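Local structure of alpha-pyrone synthesis polyketide synthase-like Pks18 (Mycobacterium tuberculosis, 1TED) at residues Asn171-Gly183 with Phe375-Leu387. The protein probably catalyses the extension of medium- and long-chain aliphatic acyl-CoA starters with malonyl-CoA to build tri- and tetraketide alpha-pyrones. Sequence-based numbering, arbitrary orientation.
Sequences NFMGCAAAMNALG and FAFGPGVTVEGML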
loop_
_atom_site.group_PDB
_atom_site.type_symbol
_atom_site.label_atom_id
_atom_site.label_comp_id
_atom_site.label_asym_id
_atom_site.label_seq_id
_atom_site.Cartn_x
_atom_site.Cartn_y
_atom_site.Cartn_z
ATOM N N ASN A 171 -1.805 1.901 -1.889
ATOM C CA ASN A 171 -2.284 3.229 -2.231
ATOM C C ASN A 171 -1.274 4.046 -3.037
ATOM O O ASN A 171 -0.060 3.838 -2.937
ATOM C CB ASN A 171 -2.636 4.006 -0.959
ATOM C CG ASN A 171 -3.779 3.382 -0.187
ATOM O OD1 ASN A 171 -4.894 3.246 -0.696
ATOM N ND2 ASN A 171 -3.509 2.996 1.054
ATOM N N PHE A 172 -1.802 4.973 -3.833
ATOM C CA PHE A 172 -1.009 5.886 -4.653
ATOM C C PHE A 172 0.004 5.316 -5.638
ATOM O O PHE A 172 1.038 5.940 -5.908
ATOM C CB PHE A 172 -0.322 6.928 -3.759
ATOM C CG PHE A 172 -1.082 8.224 -3.652
ATOM C CD1 PHE A 172 -2.410 8.302 -4.062
ATOM C CD2 PHE A 172 -0.471 9.366 -3.145
ATOM C CE1 PHE A 172 -3.118 9.501 -3.972
ATOM C CE2 PHE A 172 -1.168 10.568 -3.049
ATOM C CZ PHE A 172 -2.497 10.635 -3.466
ATOM N N MET A 173 -0.278 4.131 -6.170
ATOM C CA MET A 173 0.600 3.567 -7.176
ATOM C C MET A 173 -0.109 3.807 -8.516
ATOM O O MET A 173 0.261 3.260 -9.554
ATOM C CB MET A 173 0.883 2.082 -6.905
ATOM C CG MET A 173 1.703 1.893 -5.630
ATOM S SD MET A 173 2.644 0.376 -5.506
ATOM C CE MET A 173 4.174 0.888 -6.303
ATOM N N GLY A 174 -1.144 4.640 -8.456
ATOM C CA GLY A 174 -1.895 5.029 -9.641
ATOM C C GLY A 174 -2.535 4.046 -10.612
ATOM O O GLY A 174 -3.053 2.990 -10.239
ATOM N N CYS A 175 -2.494 4.430 -11.883
ATOM C CA CYS A 175 -3.089 3.664 -12.971
ATOM C C CYS A 175 -2.495 2.282 -13.174
ATOM O O CYS A 175 -3.133 1.421 -13.777
ATOM C CB CYS A 175 -3.000 4.459 -14.291
ATOM S SG CYS A 175 -3.879 6.052 -14.303
ATOM N N ALA A 176 -1.286 2.062 -12.668
ATOM C CA ALA A 176 -0.628 0.764 -12.832
ATOM C C ALA A 176 -0.685 -0.136 -11.593
ATOM O O ALA A 176 -0.040 -1.183 -11.557
ATOM C CB ALA A 176 0.836 0.973 -13.258
ATOM N N ALA A 177 -1.476 0.256 -10.599
ATOM C CA ALA A 177 -1.567 -0.498 -9.344
ATOM C C ALA A 177 -2.082 -1.942 -9.445
ATOM O O ALA A 177 -1.784 -2.774 -8.586
ATOM C CB ALA A 177 -2.399 0.290 -8.333
ATOM N N ALA A 178 -2.853 -2.252 -10.480
ATOM C CA ALA A 178 -3.347 -3.611 -10.619
ATOM C C ALA A 178 -2.161 -4.543 -10.789
ATOM O O ALA A 178 -2.204 -5.682 -10.332
ATOM C CB ALA A 178 -4.282 -3.728 -11.810
ATOM N N MET A 179 -1.102 -4.059 -11.437
ATOM C CA MET A 179 0.104 -4.865 -11.646
ATOM C C MET A 179 0.912 -5.092 -10.361
ATOM O O MET A 179 1.403 -6.201 -10.129
ATOM C CB MET A 179 1.011 -4.227 -12.705
ATOM C CG MET A 179 0.438 -4.245 -14.125
ATOM S SD MET A 179 0.129 -5.908 -14.754
ATOM C CE MET A 179 -1.586 -6.144 -14.332
ATOM N N ASN A 180 1.054 -4.052 -9.535
ATOM C CA ASN A 180 1.796 -4.166 -8.273
ATOM C C ASN A 180 1.020 -5.113 -7.362
ATOM O O ASN A 180 1.600 -5.964 -6.680
ATOM C CB ASN A 180 1.922 -2.801 -7.575
ATOM C CG ASN A 180 2.670 -1.769 -8.413
ATOM O OD1 ASN A 180 3.901 -1.771 -8.486
ATOM N ND2 ASN A 180 1.921 -0.880 -9.055
ATOM N N ALA A 181 -0.303 -4.952 -7.365
ATOM C CA ALA A 181 -1.186 -5.776 -6.554
ATOM C C ALA A 181 -1.111 -7.236 -7.021
ATOM O O ALA A 181 -0.899 -8.151 -6.219
ATOM C CB ALA A 181 -2.623 -5.247 -6.652
ATOM N N LEU A 182 -1.272 -7.442 -8.326
ATOM C CA LEU A 182 -1.214 -8.773 -8.911
ATOM C C LEU A 182 0.104 -9.470 -8.598
ATOM O O LEU A 182 0.127 -10.673 -8.331
ATOM C CB LEU A 182 -1.392 -8.691 -10.427
ATOM C CG LEU A 182 -1.297 -10.018 -11.177
ATOM C CD1 LEU A 182 -2.260 -11.028 -10.567
ATOM C CD2 LEU A 182 -1.619 -9.791 -12.651
ATOM N N GLY A 183 1.199 -8.716 -8.638
ATOM C CA GLY A 183 2.504 -9.293 -8.355
ATOM C C GLY A 183 2.603 -9.815 -6.935
ATOM O O GLY A 183 3.274 -10.812 -6.661
ATOM N N PHE A 375 0.215 -3.529 -19.893
ATOM C CA PHE A 375 1.041 -2.577 -19.177
ATOM C C PHE A 375 0.290 -1.292 -18.929
ATOM O O PHE A 375 -0.655 -0.970 -19.638
ATOM C CB PHE A 375 2.374 -2.300 -19.900
ATOM C CG PHE A 375 2.229 -1.753 -21.295
ATOM C CD1 PHE A 375 1.871 -0.433 -21.507
ATOM C CD2 PHE A 375 2.477 -2.562 -22.395
ATOM C CE1 PHE A 375 1.766 0.074 -22.795
ATOM C CE2 PHE A 375 2.371 -2.061 -23.684
ATOM C CZ PHE A 375 2.016 -0.743 -23.884
ATOM N N ALA A 376 0.714 -0.585 -17.888
ATOM C CA ALA A 376 0.116 0.679 -17.501
ATOM C C ALA A 376 1.240 1.544 -16.955
ATOM O O ALA A 376 2.388 1.088 -16.847
ATOM C CB ALA A 376 -0.949 0.452 -16.446
ATOM N N PHE A 377 0.906 2.782 -16.599
ATOM C CA PHE A 377 1.905 3.722 -16.104
ATOM C C PHE A 377 1.631 4.249 -14.705
ATOM O O PHE A 377 0.561 4.789 -14.427
ATOM C CB PHE A 377 2.030 4.876 -17.101
ATOM C CG PHE A 377 2.319 4.416 -18.497
ATOM C CD1 PHE A 377 3.590 3.992 -18.851
ATOM C CD2 PHE A 377 1.294 4.317 -19.436
ATOM C CE1 PHE A 377 3.844 3.467 -20.120
ATOM C CE2 PHE A 377 1.530 3.792 -20.712
ATOM C CZ PHE A 377 2.807 3.365 -21.055
ATOM N N GLY A 378 2.613 4.077 -13.826
ATOM C CA GLY A 378 2.485 4.540 -12.455
ATOM C C GLY A 378 3.343 5.764 -12.192
ATOM O O GLY A 378 4.219 6.094 -13.000
ATOM N N PRO A 379 3.120 6.462 -11.066
ATOM C CA PRO A 379 3.907 7.655 -10.741
ATOM C C PRO A 379 5.410 7.414 -10.760
ATOM O O PRO A 379 5.876 6.278 -10.672
ATOM C CB PRO A 379 3.370 8.068 -9.368
ATOM C CG PRO A 379 2.749 6.806 -8.827
ATOM C CD PRO A 379 2.112 6.194 -10.027
ATOM N N GLY A 380 6.156 8.509 -10.886
ATOM C CA GLY A 380 7.609 8.463 -10.967
ATOM C C GLY A 380 7.853 8.110 -12.410
ATOM O O GLY A 380 8.923 8.305 -12.994
ATOM N N VAL A 381 6.744 7.647 -12.974
ATOM C CA VAL A 381 6.609 7.137 -14.315
ATOM C C VAL A 381 7.412 5.868 -14.333
ATOM O O VAL A 381 8.633 5.844 -14.518
ATOM C CB VAL A 381 7.050 8.094 -15.402
ATOM C CG1 VAL A 381 6.881 7.402 -16.739
ATOM C CG2 VAL A 381 6.165 9.335 -15.396
ATOM N N THR A 382 6.666 4.808 -14.069
ATOM C CA THR A 382 7.158 3.454 -14.013
ATOM C C THR A 382 6.271 2.710 -14.983
ATOM O O THR A 382 5.059 2.925 -14.998
ATOM C CB THR A 382 6.931 2.863 -12.607
ATOM O OG1 THR A 382 7.528 3.724 -11.629
ATOM C CG2 THR A 382 7.513 1.452 -12.502
ATOM N N VAL A 383 6.865 1.862 -15.812
ATOM C CA VAL A 383 6.070 1.072 -16.727
ATOM C C VAL A 383 5.823 -0.210 -15.958
ATOM O O VAL A 383 6.767 -0.893 -15.541
ATOM C CB VAL A 383 6.808 0.734 -18.026
ATOM C CG1 VAL A 383 5.889 -0.096 -18.913
ATOM C CG2 VAL A 383 7.240 2.021 -18.742
ATOM N N GLU A 384 4.550 -0.524 -15.760
ATOM C CA GLU A 384 4.163 -1.705 -15.016
ATOM C C GLU A 384 3.407 -2.613 -15.975
ATOM O O GLU A 384 2.519 -2.159 -16.687
ATOM C CB GLU A 384 3.270 -1.274 -13.850
ATOM C CG GLU A 384 3.512 -2.020 -12.566
ATOM C CD GLU A 384 4.843 -1.680 -11.937
ATOM O OE1 GLU A 384 4.939 -0.635 -11.257
ATOM O OE2 GLU A 384 5.796 -2.466 -12.133
ATOM N N GLY A 385 3.759 -3.892 -16.003
ATOM C CA GLY A 385 3.070 -4.794 -16.906
ATOM C C GLY A 385 3.335 -6.272 -16.699
ATOM O O GLY A 385 3.973 -6.678 -15.719
ATOM N N MET A 386 2.840 -7.080 -17.636
ATOM C CA MET A 386 3.003 -8.525 -17.565
ATOM C C MET A 386 2.837 -9.188 -18.924
ATOM O O MET A 386 2.187 -8.639 -19.814
ATOM C CB MET A 386 1.957 -9.120 -16.608
ATOM C CG MET A 386 0.540 -9.208 -17.199
ATOM S SD MET A 386 -0.647 -10.192 -16.216
ATOM C CE MET A 386 -2.191 -9.494 -16.690
ATOM N N LEU A 387 3.445 -10.360 -19.080
ATOM C CA LEU A 387 3.306 -11.168 -20.287
ATOM C C LEU A 387 2.280 -12.207 -19.835
ATOM O O LEU A 387 2.378 -12.708 -18.717
ATOM C CB LEU A 387 4.620 -11.876 -20.660
ATOM C CG LEU A 387 4.502 -12.932 -21.782
ATOM C CD1 LEU A 387 4.128 -12.259 -23.100
ATOM C CD2 LEU A 387 5.815 -13.680 -21.953
HETATM O O HOH W 1 -0.871 6.471 -12.543
#
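The carboxylate of E384 and the side-chain amide of N180 meet at a steep angle, their planes 71° apart. N180 keeps to the OE1 side of the carboxylate, while OE2 is hydrogen-bonded to S254 OG on the adjoining strand 247-256, which helps hold the group's rotation. The puckered ring of P379 meets the loop before the helix through CG and CD: CG lies 3.5 Å from F172 O and CD 3.5 Å from M173 O. A176 CB presses into the hairpin, 3.4 Å from E384 CB and 3.7 Å from A376 CB. Further along the helix M179 CB sits 3.3 Å from E384 CG; bends at chi2 and chi3 then turn the thioether over the backbone of G385, with SD 3.8 Å from G385 C. M386 crosses both M179 and L182 at about a right angle, and its SD touches L182 CD2 at 3.7 Å. A water bridges the backbones: it accepts from C175 N and donates to F377 O (2.9 Å), tying the probable nucleophile to the strand. At the hairpin's turn V381 and T382 both face G378 in a G1 beta bulge, and T382 OG1 bonds to P379 O. The arrangement belongs to the thiolase fold of chalcone synthase-like enzymes: helix 177-183, led in by the nucleophile loop, crosses strand 382-387 at 55°, while C175 and A176 ahead of it meet A376 and F377 of the preceding strand. Helix 349-361 packs beside this helix through L352 against M179 and A376, helix 281-299 takes F375 and F377 on the far side of the sheet, and A148 of the second subunit packs on P379.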